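Local coordinates for peptidoglycan-recognition protein SD (Drosophila melanogaster, PDB 2RKQ), which binds bacterial peptidoglycan as a secreted recognition protein of fly innate immunity and activates the Toll pathway against Gram-positive bacteria, at residues A[8-13]-A[48-53]; A[28-33]-A[95-100]; A[62-67]-A[79-84]; A[137-142]-A[163-168]. All blocks are in the same frame, centred on the assembly; numbering follows the deposited sequence. Where two conformers were deposited one is given.

Contact 1: residues A[8-13]-A[48-53]. Unlike the reference sequence in segment 48-53: Arg50 (reference Gln).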
loop_
_atom_site.group_PDB
_atom_site.type_symbol
_atom_site.label_atom_id
_atom_site.label_comp_id
_atom_site.label_asym_id
_atom_site.label_seq_id
_atom_site.Cartn_x
_atom_site.Cartn_y
_atom_site.Cartn_z
ATOM N N ALA A 8 -5.897 4.767 -14.543
ATOM C CA ALA A 8 -6.352 4.517 -15.915
ATOM C C ALA A 8 -5.564 3.386 -16.578
ATOM O O ALA A 8 -6.118 2.575 -17.337
ATOM C CB ALA A 8 -6.263 5.789 -16.754
ATOM N N GLU A 9 -4.267 3.336 -16.285
ATOM C CA GLU A 9 -3.374 2.331 -16.879
ATOM C C GLU A 9 -3.644 0.909 -16.406
ATOM O O GLU A 9 -3.309 -0.041 -17.109
ATOM C CB GLU A 9 -1.913 2.703 -16.642
ATOM C CG GLU A 9 -1.433 3.883 -17.479
ATOM C CD GLU A 9 -0.055 4.331 -17.041
ATOM O OE1 GLU A 9 0.934 3.857 -17.634
ATOM O OE2 GLU A 9 0.035 5.124 -16.091
ATOM N N TRP A 10 -4.262 0.748 -15.231
ATOM C CA TRP A 10 -4.739 -0.564 -14.850
ATOM C C TRP A 10 -6.246 -0.747 -14.979
ATOM O O TRP A 10 -6.804 -1.741 -14.516
ATOM C CB TRP A 10 -4.210 -1.007 -13.475
ATOM C CG TRP A 10 -4.525 -0.158 -12.255
ATOM C CD1 TRP A 10 -3.755 0.840 -11.732
ATOM C CD2 TRP A 10 -5.598 -0.367 -11.325
ATOM N NE1 TRP A 10 -4.314 1.314 -10.559
ATOM C CE2 TRP A 10 -5.450 0.594 -10.293
ATOM C CE3 TRP A 10 -6.691 -1.256 -11.275
ATOM C CZ2 TRP A 10 -6.333 0.690 -9.225
ATOM C CZ3 TRP A 10 -7.567 -1.164 -10.203
ATOM C CH2 TRP A 10 -7.383 -0.198 -9.185
ATOM N N ASN A 11 -6.885 0.207 -15.644
ATOM C CA ASN A 11 -8.317 0.157 -15.930
ATOM C C ASN A 11 -9.136 0.029 -14.655
ATOM O O ASN A 11 -10.078 -0.765 -14.568
ATOM C CB ASN A 11 -8.642 -0.964 -16.929
ATOM C CG ASN A 11 -10.038 -0.853 -17.486
ATOM O OD1 ASN A 11 -10.560 0.257 -17.682
ATOM N ND2 ASN A 11 -10.669 -1.997 -17.723
ATOM N N ALA A 12 -8.761 0.828 -13.663
ATOM C CA ALA A 12 -9.501 0.905 -12.414
ATOM C C ALA A 12 -10.931 1.343 -12.636
ATOM O O ALA A 12 -11.210 2.099 -13.566
ATOM C CB ALA A 12 -8.811 1.910 -11.491
ATOM N N LYS A 13 -11.823 0.902 -11.762
ATOM C CA LYS A 13 -13.115 1.558 -11.617
ATOM C C LYS A 13 -12.925 2.799 -10.756
ATOM O O LYS A 13 -12.012 2.865 -9.931
ATOM C CB LYS A 13 -14.132 0.607 -11.001
ATOM C CG LYS A 13 -14.344 -0.615 -11.895
ATOM C CD LYS A 13 -15.592 -1.395 -11.588
ATOM C CE LYS A 13 -15.792 -2.481 -12.667
ATOM N NZ LYS A 13 -16.265 -1.946 -14.002
ATOM N N HIS A 48 -4.735 -8.682 -10.989
ATOM C CA HIS A 48 -4.839 -8.763 -9.535
ATOM C C HIS A 48 -5.288 -7.426 -8.963
ATOM O O HIS A 48 -6.062 -7.385 -8.008
ATOM C CB HIS A 48 -3.502 -9.178 -8.916
ATOM C CG HIS A 48 -3.248 -10.652 -8.996
ATOM N ND1 HIS A 48 -2.661 -11.368 -7.974
ATOM C CD2 HIS A 48 -3.510 -11.546 -9.978
ATOM C CE1 HIS A 48 -2.573 -12.641 -8.325
ATOM N NE2 HIS A 48 -3.074 -12.773 -9.537
ATOM N N MET A 49 -4.822 -6.334 -9.559
ATOM C CA MET A 49 -5.268 -5.008 -9.125
ATOM C C MET A 49 -6.780 -4.843 -9.280
ATOM O O MET A 49 -7.464 -4.415 -8.349
ATOM C CB MET A 49 -4.552 -3.903 -9.913
ATOM C CG MET A 49 -3.108 -3.644 -9.482
ATOM S SD MET A 49 -3.041 -2.967 -7.812
ATOM C CE MET A 49 -3.948 -1.456 -8.042
ATOM N N ARG A 50 -7.301 -5.181 -10.454
ATOM C CA ARG A 50 -8.740 -5.075 -10.660
ATOM C C ARG A 50 -9.509 -6.030 -9.763
ATOM O O ARG A 50 -10.556 -5.664 -9.213
ATOM C CB ARG A 50 -9.096 -5.288 -12.123
ATOM C CG ARG A 50 -8.625 -4.139 -13.002
ATOM C CD ARG A 50 -9.060 -4.319 -14.426
ATOM N NE ARG A 50 -8.411 -5.458 -15.061
ATOM C CZ ARG A 50 -7.190 -5.436 -15.587
ATOM N NH1 ARG A 50 -6.461 -4.337 -15.549
ATOM N NH2 ARG A 50 -6.695 -6.525 -16.145
ATOM N N ASN A 51 -8.994 -7.239 -9.576
ATOM C CA ASN A 51 -9.683 -8.209 -8.738
ATOM C C ASN A 51 -9.719 -7.758 -7.290
ATOM O O ASN A 51 -10.737 -7.911 -6.617
ATOM C CB ASN A 51 -9.061 -9.598 -8.868
ATOM C CG ASN A 51 -9.278 -10.200 -10.239
ATOM O OD1 ASN A 51 -10.075 -9.703 -11.026
ATOM N ND2 ASN A 51 -8.554 -11.276 -10.533
ATOM N N LEU A 52 -8.625 -7.180 -6.810
ATOM C CA LEU A 52 -8.600 -6.658 -5.454
ATOM C C LEU A 52 -9.551 -5.484 -5.303
ATOM O O LEU A 52 -10.309 -5.421 -4.335
ATOM C CB LEU A 52 -7.196 -6.244 -5.025
ATOM C CG LEU A 52 -7.121 -5.814 -3.560
ATOM C CD1 LEU A 52 -7.568 -6.925 -2.592
ATOM C CD2 LEU A 52 -5.716 -5.348 -3.241
ATOM N N GLN A 53 -9.502 -4.537 -6.232
ATOM C CA GLN A 53 -10.437 -3.433 -6.152
ATOM C C GLN A 53 -11.856 -3.946 -6.123
ATOM O O GLN A 53 -12.641 -3.497 -5.299
ATOM C CB GLN A 53 -10.261 -2.484 -7.329
ATOM C CG GLN A 53 -11.201 -1.305 -7.226
ATOM C CD GLN A 53 -11.133 -0.356 -8.391
ATOM O OE1 GLN A 53 -11.022 -0.771 -9.552
ATOM N NE2 GLN A 53 -11.219 0.937 -8.094
#
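Met49 lays its CE methyl over one face of the Trp10 ring, a Met-aromatic and CH-pi contact that helps hold the loop 8-13 against helix 42-58 of this amidase-like fold. CE stands 3.6 Å from the centroid of the Trp10 six-membered ring and 21° off its normal, which puts the methyl on the face. SD sits farther above the same ring, while Ala12 CB lies against the opposite face, offset toward the rim; the indole NE1 is bonded to Glu79 O. The bends at chi2 (-66°) and chi3 (-61°) fold the Met49 chain back so that the methyl, not the sulfur, makes the close approach. Arg50, which replaces the glutamine of the reference sequence, runs past the indole in the opposite direction, with CG near the plane of the ring at its edge. Its NH1 donates to Trp10 O at 2.8 Å, the oxygen lying in the guanidinium plane although the nitrogen stands well above the carbonyl plane; NH1 also bonds Ser46 OG. Gln53 extends its chain and pairs its amide with the backbone of one residue: Lys13 N donates to Gln53 OE1 at 2.9 Å, and Gln53 NE2 donates to Lys13 O at 2.8 Å.

Contact 2: residues A[28-33]-A[95-100]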
loop_
_atom_site.group_PDB
_atom_site.type_symbol
_atom_site.label_atom_id
_atom_site.label_comp_id
_atom_site.label_asym_id
_atom_site.label_seq_id
_atom_site.Cartn_x
_atom_site.Cartn_y
_atom_site.Cartn_z
ATOM N N ARG A 28 2.601 9.336 8.358
ATOM C CA ARG A 28 2.920 7.908 8.492
ATOM C C ARG A 28 2.788 7.180 7.175
ATOM O O ARG A 28 1.967 7.555 6.346
ATOM C CB ARG A 28 1.980 7.216 9.489
ATOM C CG ARG A 28 1.724 8.010 10.736
ATOM C CD ARG A 28 1.125 7.137 11.810
ATOM N NE ARG A 28 -0.206 6.623 11.497
ATOM C CZ ARG A 28 -1.116 6.360 12.444
ATOM N NH1 ARG A 28 -0.835 6.587 13.720
ATOM N NH2 ARG A 28 -2.308 5.893 12.114
ATOM N N ALA A 29 3.605 6.142 7.004
ATOM C CA ALA A 29 3.445 5.177 5.907
ATOM C C ALA A 29 3.261 3.808 6.523
ATOM O O ALA A 29 3.952 3.463 7.477
ATOM C CB ALA A 29 4.670 5.189 5.000
ATOM N N VAL A 30 2.303 3.051 5.994
ATOM C CA VAL A 30 1.952 1.757 6.546
ATOM C C VAL A 30 2.142 0.714 5.458
ATOM O O VAL A 30 1.600 0.855 4.378
ATOM C CB VAL A 30 0.489 1.732 7.068
ATOM C CG1 VAL A 30 0.096 0.324 7.515
ATOM C CG2 VAL A 30 0.357 2.673 8.255
ATOM N N ILE A 31 2.928 -0.320 5.747
ATOM C CA ILE A 31 3.200 -1.372 4.788
ATOM C C ILE A 31 2.334 -2.593 5.075
ATOM O O ILE A 31 2.361 -3.159 6.180
ATOM C CB ILE A 31 4.681 -1.789 4.811
ATOM C CG1 ILE A 31 5.601 -0.566 4.661
ATOM C CG2 ILE A 31 4.966 -2.835 3.721
ATOM C CD1 ILE A 31 5.368 0.246 3.379
ATOM N N ALA A 32 1.588 -2.995 4.052
ATOM C CA ALA A 32 0.703 -4.152 4.098
ATOM C C ALA A 32 1.065 -5.170 3.032
ATOM O O ALA A 32 1.869 -4.901 2.145
ATOM C CB ALA A 32 -0.746 -3.696 3.907
ATOM N N HIS A 33 0.512 -6.374 3.163
ATOM C CA HIS A 33 0.407 -7.269 2.015
ATOM C C HIS A 33 -1.062 -7.519 1.734
ATOM O O HIS A 33 -1.922 -7.277 2.590
ATOM C CB HIS A 33 1.243 -8.560 2.164
ATOM C CG HIS A 33 0.721 -9.593 3.130
ATOM N ND1 HIS A 33 -0.327 -9.408 4.008
ATOM C CD2 HIS A 33 1.182 -10.849 3.358
ATOM C CE1 HIS A 33 -0.507 -10.522 4.712
ATOM N NE2 HIS A 33 0.400 -11.401 4.340
ATOM N N ASP A 95 -6.219 7.307 9.780
ATOM C CA ASP A 95 -5.870 8.719 9.698
ATOM C C ASP A 95 -4.378 8.937 9.479
ATOM O O ASP A 95 -3.539 8.272 10.087
ATOM C CB ASP A 95 -6.281 9.453 10.969
ATOM C CG ASP A 95 -7.790 9.543 11.144
ATOM O OD1 ASP A 95 -8.528 8.897 10.368
ATOM O OD2 ASP A 95 -8.230 10.250 12.078
ATOM N N GLY A 96 -4.064 9.892 8.622
ATOM C CA GLY A 96 -2.704 10.377 8.442
ATOM C C GLY A 96 -1.722 9.355 7.906
ATOM O O GLY A 96 -0.522 9.483 8.133
ATOM N N SER A 97 -2.223 8.364 7.177
ATOM C CA SER A 97 -1.382 7.224 6.824
ATOM C C SER A 97 -1.413 6.914 5.347
ATOM O O SER A 97 -2.473 6.721 4.778
ATOM C CB SER A 97 -1.849 5.994 7.599
ATOM O OG SER A 97 -1.830 6.267 8.996
ATOM N N LEU A 98 -0.233 6.846 4.751
ATOM C CA LEU A 98 -0.094 6.392 3.385
ATOM C C LEU A 98 -0.002 4.876 3.385
ATOM O O LEU A 98 0.941 4.308 3.939
ATOM C CB LEU A 98 1.195 6.969 2.801
ATOM C CG LEU A 98 1.398 6.732 1.311
ATOM C CD1 LEU A 98 0.415 7.597 0.504
ATOM C CD2 LEU A 98 2.834 7.069 0.948
ATOM N N GLY A 99 -0.981 4.206 2.779
ATOM C CA GLY A 99 -1.011 2.738 2.792
ATOM C C GLY A 99 -0.423 2.176 1.518
ATOM O O GLY A 99 -0.892 2.493 0.406
ATOM N N ILE A 100 0.606 1.348 1.684
ATOM C CA ILE A 100 1.298 0.731 0.555
ATOM C C ILE A 100 1.202 -0.771 0.772
ATOM O O ILE A 100 1.659 -1.278 1.793
ATOM C CB ILE A 100 2.773 1.144 0.548
ATOM C CG1 ILE A 100 2.893 2.665 0.354
ATOM C CG2 ILE A 100 3.493 0.434 -0.588
ATOM C CD1 ILE A 100 4.217 3.225 0.785
#
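Strands 28-33 and 97-100 form a parallel pair inside the mixed sheet, a buried backbone contact with four bridges running from Arg28-Ser97 to Ile31-Ile100. The strand axes approach to 4.4 Å and diverge by 24°. Four strong bonds carry the pairing: Leu98 N to Arg28 O, Val30 N to Leu98 O, Ile100 N to Val30 O and Ala32 N to Ile100 O, all 2.8 to 2.9 Å with N-H...O angles of at least 168°. On the face bearing Ala29 and Leu98, Ile31 and Ile100 lie side by side, with Ile31 CD1 3.9 Å from Ile100 CB. On the other, Val30 CG2 meets Ser97 CB at 4.0 Å. Arg28 bends at chi3 (-65°), and its NE donates to Ser97 OG at 3.0 Å, the oxygen lying at the edge of the guanidinium in its plane. Ser97 OG in turn donates to Asp95 O, two residues back, linking Arg28 to the strand's approach. A leucine in place of Arg28 would probably leave Ser97 OG with its bond to Asp95 O but without its mate on strand 28-33. Helix 113-128 packs on Ala29, Leu98 and Ile100 through Leu122, Leu123 and Ala126, while strands 136-140 and 69-71 flank the pair.

Contact 3: residues A[62-67]-A[79-84]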
loop_
_atom_site.group_PDB
_atom_site.type_symbol
_atom_site.label_atom_id
_atom_site.label_comp_id
_atom_site.label_asym_id
_atom_site.label_seq_id
_atom_site.Cartn_x
_atom_site.Cartn_y
_atom_site.Cartn_z
ATOM N N PHE A 62 -15.954 -1.352 0.633
ATOM C CA PHE A 62 -15.136 -0.127 0.625
ATOM C C PHE A 62 -15.549 0.749 -0.548
ATOM O O PHE A 62 -16.072 0.239 -1.552
ATOM C CB PHE A 62 -13.641 -0.445 0.471
ATOM C CG PHE A 62 -13.023 -1.167 1.628
ATOM C CD1 PHE A 62 -11.733 -1.673 1.495
ATOM C CD2 PHE A 62 -13.686 -1.318 2.854
ATOM C CE1 PHE A 62 -11.119 -2.327 2.558
ATOM C CE2 PHE A 62 -13.072 -1.988 3.933
ATOM C CZ PHE A 62 -11.787 -2.499 3.763
ATOM N N SER A 63 -15.315 2.057 -0.423
ATOM C CA SER A 63 -15.554 2.978 -1.516
ATOM C C SER A 63 -14.615 2.798 -2.699
ATOM O O SER A 63 -14.922 3.260 -3.793
ATOM C CB SER A 63 -15.453 4.414 -1.029
ATOM O OG SER A 63 -16.407 4.632 0.002
ATOM N N ASP A 64 -13.461 2.168 -2.460
ATOM C CA ASP A 64 -12.420 2.033 -3.485
ATOM C C ASP A 64 -11.466 1.003 -2.962
ATOM O O ASP A 64 -11.577 0.582 -1.807
ATOM C CB ASP A 64 -11.720 3.390 -3.657
ATOM C CG ASP A 64 -10.790 3.462 -4.863
ATOM O OD1 ASP A 64 -10.015 4.431 -4.884
ATOM O OD2 ASP A 64 -10.848 2.597 -5.763
ATOM N N ILE A 65 -10.528 0.580 -3.807
ATOM C CA ILE A 65 -9.389 -0.187 -3.315
ATOM C C ILE A 65 -8.813 0.546 -2.096
ATOM O O ILE A 65 -8.798 1.766 -2.060
ATOM C CB ILE A 65 -8.350 -0.379 -4.441
ATOM C CG1 ILE A 65 -7.389 -1.517 -4.108
ATOM C CG2 ILE A 65 -7.703 0.974 -4.871
ATOM C CD1 ILE A 65 -6.629 -1.973 -5.349
ATOM N N GLY A 66 -8.379 -0.202 -1.086
ATOM C CA GLY A 66 -8.146 0.390 0.232
ATOM C C GLY A 66 -6.842 1.122 0.431
ATOM O O GLY A 66 -6.660 1.819 1.426
ATOM N N TYR A 67 -5.923 0.934 -0.507
ATOM C CA TYR A 67 -4.550 1.431 -0.381
ATOM C C TYR A 67 -4.267 2.565 -1.340
ATOM O O TYR A 67 -4.971 2.747 -2.349
ATOM C CB TYR A 67 -3.570 0.273 -0.642
ATOM C CG TYR A 67 -3.727 -0.814 0.381
ATOM C CD1 TYR A 67 -4.388 -1.986 0.085
ATOM C CD2 TYR A 67 -3.235 -0.642 1.667
ATOM C CE1 TYR A 67 -4.553 -2.954 1.050
ATOM C CE2 TYR A 67 -3.409 -1.595 2.635
ATOM C CZ TYR A 67 -4.051 -2.751 2.321
ATOM O OH TYR A 67 -4.196 -3.689 3.320
ATOM N N GLU A 79 -1.151 2.793 -8.743
ATOM C CA GLU A 79 -1.857 3.840 -8.026
ATOM C C GLU A 79 -3.221 3.377 -7.514
ATOM O O GLU A 79 -4.007 2.800 -8.269
ATOM C CB GLU A 79 -2.090 5.008 -8.969
ATOM C CG GLU A 79 -2.813 6.158 -8.316
ATOM C CD GLU A 79 -3.083 7.289 -9.285
ATOM O OE1 GLU A 79 -3.218 7.039 -10.510
ATOM O OE2 GLU A 79 -3.171 8.430 -8.790
ATOM N N GLY A 80 -3.465 3.640 -6.233
ATOM C CA GLY A 80 -4.764 3.388 -5.602
ATOM C C GLY A 80 -5.454 4.703 -5.294
ATOM O O GLY A 80 -5.577 5.577 -6.166
ATOM N N ARG A 81 -5.918 4.856 -4.052
ATOM C CA ARG A 81 -6.487 6.146 -3.628
ATOM C C ARG A 81 -5.468 7.263 -3.674
ATOM O O ARG A 81 -4.270 7.025 -3.536
ATOM C CB ARG A 81 -7.007 6.071 -2.195
ATOM C CG ARG A 81 -8.105 5.078 -2.013
ATOM C CD ARG A 81 -8.550 4.992 -0.549
ATOM N NE ARG A 81 -9.521 3.907 -0.469
ATOM C CZ ARG A 81 -10.549 3.844 0.383
ATOM N NH1 ARG A 81 -10.759 4.790 1.301
ATOM N NH2 ARG A 81 -11.379 2.803 0.305
ATOM N N SER A 82 -5.944 8.501 -3.838
ATOM C CA SER A 82 -5.089 9.661 -3.714
ATOM C C SER A 82 -4.557 9.777 -2.290
ATOM O O SER A 82 -5.284 9.466 -1.348
ATOM C CB SER A 82 -5.890 10.923 -4.009
ATOM O OG SER A 82 -5.084 12.060 -3.782
ATOM N N PRO A 83 -3.306 10.239 -2.114
ATOM C CA PRO A 83 -2.832 10.470 -0.760
ATOM C C PRO A 83 -3.681 11.431 0.066
ATOM O O PRO A 83 -3.588 11.394 1.296
ATOM C CB PRO A 83 -1.427 11.047 -0.979
ATOM C CG PRO A 83 -1.012 10.482 -2.290
ATOM C CD PRO A 83 -2.246 10.510 -3.110
ATOM N N SER A 84 -4.484 12.285 -0.578
ATOM C CA SER A 84 -5.383 13.164 0.182
ATOM C C SER A 84 -6.743 12.536 0.449
ATOM O O SER A 84 -7.679 13.218 0.880
ATOM C CB SER A 84 -5.598 14.535 -0.489
ATOM O OG SER A 84 -4.500 14.964 -1.257
#
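Arg81 reaches along the loop 62-67 and spends its side chain on backbone carbonyls rather than on a carboxylate. NE donates to Ile65 O at 2.8 Å with an N-H...O angle of 165°, and NH2 donates to Asp64 O at 3.1 Å. Both oxygens lie at the edge of the guanidinium, close to its plane, but they receive their donors differently: NE is tilted 29° from the plane of the Ile65 carbonyl, whereas NH2 stands well above that of Asp64. NH1 turns to Arg86 O, so each guanidinium nitrogen has a carbonyl acceptor and the group is fixed against rotation. The chain is extended from CG to NE, which carries the charged end across to consecutive carbonyls. This polar tie joins two loops of the amidase-like fold, one leading from helix 42-58 into strand 69-71, the other leaving strand 77-79. The Asp64 carboxylate slides past the arginine in the opposite direction with its plane nearly parallel to the guanidinium, and OD1 touches Arg81 CG at 3.5 Å. No N-H points at it from Arg81: OD1 is 4.5 Å from Arg81 NE, an interaction of charge alone. Both carboxylate oxygens have hydrogen-bond partners outside the two segments, OD2 through a salt bridge to Arg7 NH2 and a bond from Gln53 NE2. The backbone adds Arg81 N to Tyr67 O at 2.9 Å. The same oxygen takes a CA-H contact from Gly80 at 3.3 Å, where a CB would collide with Tyr67 O; Ile65 CG2 packs on Gly80 CA at 3.9 Å.

Contact 4: residues A[137-142]-A[163-168]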
loop_
_atom_site.group_PDB
_atom_site.type_symbol
_atom_site.label_atom_id
_atom_site.label_comp_id
_atom_site.label_asym_id
_atom_site.label_seq_id
_atom_site.Cartn_x
_atom_site.Cartn_y
_atom_site.Cartn_z
ATOM N N LYS A 137 6.774 8.275 10.112
ATOM C CA LYS A 137 6.827 7.014 10.831
ATOM C C LYS A 137 6.483 5.924 9.855
ATOM O O LYS A 137 5.438 5.985 9.205
ATOM C CB LYS A 137 5.796 6.998 11.958
ATOM C CG LYS A 137 5.956 8.129 12.956
ATOM C CD LYS A 137 7.337 8.128 13.595
ATOM C CE LYS A 137 7.375 9.220 14.674
ATOM N NZ LYS A 137 8.766 9.520 15.136
ATOM N N LEU A 138 7.367 4.935 9.734
ATOM C CA LEU A 138 7.081 3.780 8.912
ATOM C C LEU A 138 6.577 2.672 9.811
ATOM O O LEU A 138 7.241 2.312 10.796
ATOM C CB LEU A 138 8.336 3.320 8.175
ATOM C CG LEU A 138 8.183 2.076 7.307
ATOM C CD1 LEU A 138 7.433 2.394 6.034
ATOM C CD2 LEU A 138 9.572 1.542 7.006
ATOM N N LEU A 139 5.428 2.098 9.463
ATOM C CA LEU A 139 4.801 1.080 10.304
ATOM C C LEU A 139 4.383 -0.116 9.486
ATOM O O LEU A 139 4.023 0.029 8.329
ATOM C CB LEU A 139 3.539 1.640 10.952
ATOM C CG LEU A 139 3.807 2.854 11.844
ATOM C CD1 LEU A 139 2.485 3.530 12.183
ATOM C CD2 LEU A 139 4.502 2.427 13.114
ATOM N N GLY A 140 4.420 -1.301 10.077
ATOM C CA GLY A 140 3.741 -2.415 9.428
ATOM C C GLY A 140 2.258 -2.351 9.709
ATOM O O GLY A 140 1.831 -1.815 10.736
ATOM N N HIS A 141 1.475 -2.939 8.814
ATOM C CA HIS A 141 0.026 -3.009 8.953
ATOM C C HIS A 141 -0.353 -3.577 10.335
ATOM O O HIS A 141 -1.257 -3.071 10.995
ATOM C CB HIS A 141 -0.473 -3.882 7.806
ATOM C CG HIS A 141 -1.938 -3.776 7.525
ATOM N ND1 HIS A 141 -2.553 -4.591 6.600
ATOM C CD2 HIS A 141 -2.904 -2.974 8.033
ATOM C CE1 HIS A 141 -3.840 -4.293 6.550
ATOM N NE2 HIS A 141 -4.080 -3.323 7.415
ATOM N N ARG A 142 0.380 -4.596 10.781
ATOM C CA ARG A 142 0.106 -5.224 12.073
ATOM C C ARG A 142 0.273 -4.280 13.267
ATOM O O ARG A 142 -0.201 -4.581 14.371
ATOM C CB ARG A 142 1.019 -6.431 12.281
ATOM C CG ARG A 142 2.507 -6.127 12.211
ATOM C CD ARG A 142 3.336 -7.345 12.572
ATOM N NE ARG A 142 3.130 -8.424 11.618
ATOM C CZ ARG A 142 3.733 -9.600 11.706
ATOM N NH1 ARG A 142 4.592 -9.825 12.698
ATOM N NH2 ARG A 142 3.486 -10.538 10.802
ATOM N N ASN A 163 13.271 5.012 9.359
ATOM C CA ASN A 163 12.065 5.569 9.959
ATOM C C ASN A 163 11.079 4.547 10.487
ATOM O O ASN A 163 9.996 4.918 10.921
ATOM C CB ASN A 163 11.349 6.531 9.014
ATOM C CG ASN A 163 12.083 7.823 8.849
ATOM O OD1 ASN A 163 12.831 8.248 9.728
ATOM N ND2 ASN A 163 11.851 8.483 7.727
ATOM N N TRP A 164 11.436 3.263 10.471
ATOM C CA TRP A 164 10.570 2.313 11.126
ATOM C C TRP A 164 10.429 2.689 12.596
ATOM O O TRP A 164 11.421 3.025 13.262
ATOM C CB TRP A 164 11.053 0.874 10.980
ATOM C CG TRP A 164 10.112 -0.037 11.709
ATOM C CD1 TRP A 164 8.852 -0.413 11.303
ATOM C CD2 TRP A 164 10.315 -0.636 12.996
ATOM N NE1 TRP A 164 8.268 -1.220 12.265
ATOM C CE2 TRP A 164 9.143 -1.367 13.309
ATOM C CE3 TRP A 164 11.367 -0.616 13.920
ATOM C CZ2 TRP A 164 8.998 -2.086 14.501
ATOM C CZ3 TRP A 164 11.225 -1.334 15.111
ATOM C CH2 TRP A 164 10.045 -2.057 15.387
ATOM N N SER A 165 9.186 2.693 13.067
ATOM C CA SER A 165 8.843 3.027 14.447
ATOM C C SER A 165 8.273 1.829 15.142
ATOM O O SER A 165 7.468 1.104 14.566
ATOM C CB SER A 165 7.785 4.122 14.473
ATOM O OG SER A 165 7.252 4.236 15.784
ATOM N N GLU A 166 8.690 1.641 16.393
ATOM C CA GLU A 166 8.289 0.481 17.161
ATOM C C GLU A 166 6.886 0.607 17.777
ATOM O O GLU A 166 6.372 -0.351 18.339
ATOM C CB GLU A 166 9.359 0.158 18.228
ATOM C CG GLU A 166 9.518 1.221 19.303
ATOM C CD GLU A 166 10.655 0.942 20.292
ATOM O OE1 GLU A 166 10.446 1.190 21.499
ATOM O OE2 GLU A 166 11.745 0.489 19.877
ATOM N N GLU A 167 6.249 1.770 17.648
ATOM C CA GLU A 167 4.948 1.960 18.298
ATOM C C GLU A 167 3.920 0.917 17.876
ATOM O O GLU A 167 3.847 0.531 16.707
ATOM C CB GLU A 167 4.410 3.362 18.040
ATOM C CG GLU A 167 4.116 3.614 16.563
ATOM C CD GLU A 167 3.516 4.984 16.307
ATOM O OE1 GLU A 167 3.421 5.359 15.126
ATOM O OE2 GLU A 167 3.123 5.685 17.268
ATOM N N MET A 168 3.131 0.454 18.841
ATOM C CA MET A 168 2.022 -0.448 18.578
ATOM C C MET A 168 0.763 0.302 18.929
ATOM O O MET A 168 0.626 0.794 20.062
ATOM C CB MET A 168 2.118 -1.706 19.440
ATOM C CG MET A 168 3.326 -2.565 19.165
ATOM S SD MET A 168 3.315 -3.163 17.468
ATOM C CE MET A 168 1.865 -4.207 17.448
HETATM O O HOH W 1 9.743 6.547 15.980
#
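The C-terminal tail runs along the edge of strand 136-140, one of the sheet's two outermost strands, joined by a single backbone bridge between Leu138 and Trp164. Leu138 N donates to Asn163 O at 2.9 Å, and Ser165 N returns a bond to Leu138 O at 3.0 Å. Leu138 O also takes a CA-H contact from Trp164 and lies 3.2 Å from Trp164 CD1. The indole NE1 is bonded to Gln143 OE1. Beyond the bridge, Ser165 OG accepts from Glu167 N in an ST turn, and a water that accepts from Lys137 NZ is weakly joined to the same hydroxyl. The Leu139 and Glu167 side chains cross at about a right angle. Leu139 CD2 lies 3.6 Å from Ser165 O and 3.7 Å from Glu167 CG, while its CD1 touches Glu167 OE1. With CG placed opposite its carbonyl carbon (chi1 -60°), the leucine directs both methyls to the tail. An alanine at Leu139 is likely to open a gap beneath Ser165 and Glu167, leaving the Glu167 chain freer to turn. At the far end, Met168 CE rests on Arg142 O. Inward, strand 136-140 pairs with strand 26-33, with Leu138 packing on Ala29 and Ile31, while Trp164 leans on Ile158 of helix 152-158.

Contacts 2 and 4 share the mixed sheet: strand 26-33 lies between strands 97-102 and 136-140, with Ala29 O to Leu139 N and Ile31 O to His141 N continuing the pairing, and their centres are about 9 Å apart. The centre of contact 3 lies about 11 Å from those of contacts 1 and 2. It meets contact 1 through Trp10-Glu79 and Gln53-Asp64, and contact 2 where Tyr67 packs on Ala32 and Gly99. Contacts 1 and 4 fall on opposite sides of the chain's centre, about 28 Å between centres. Along the chain contacts 1 and 2 interleave, contact 3 falls between the segments of contact 2, and contact 4 comes last, so segments distant in sequence are tied into one compact domain.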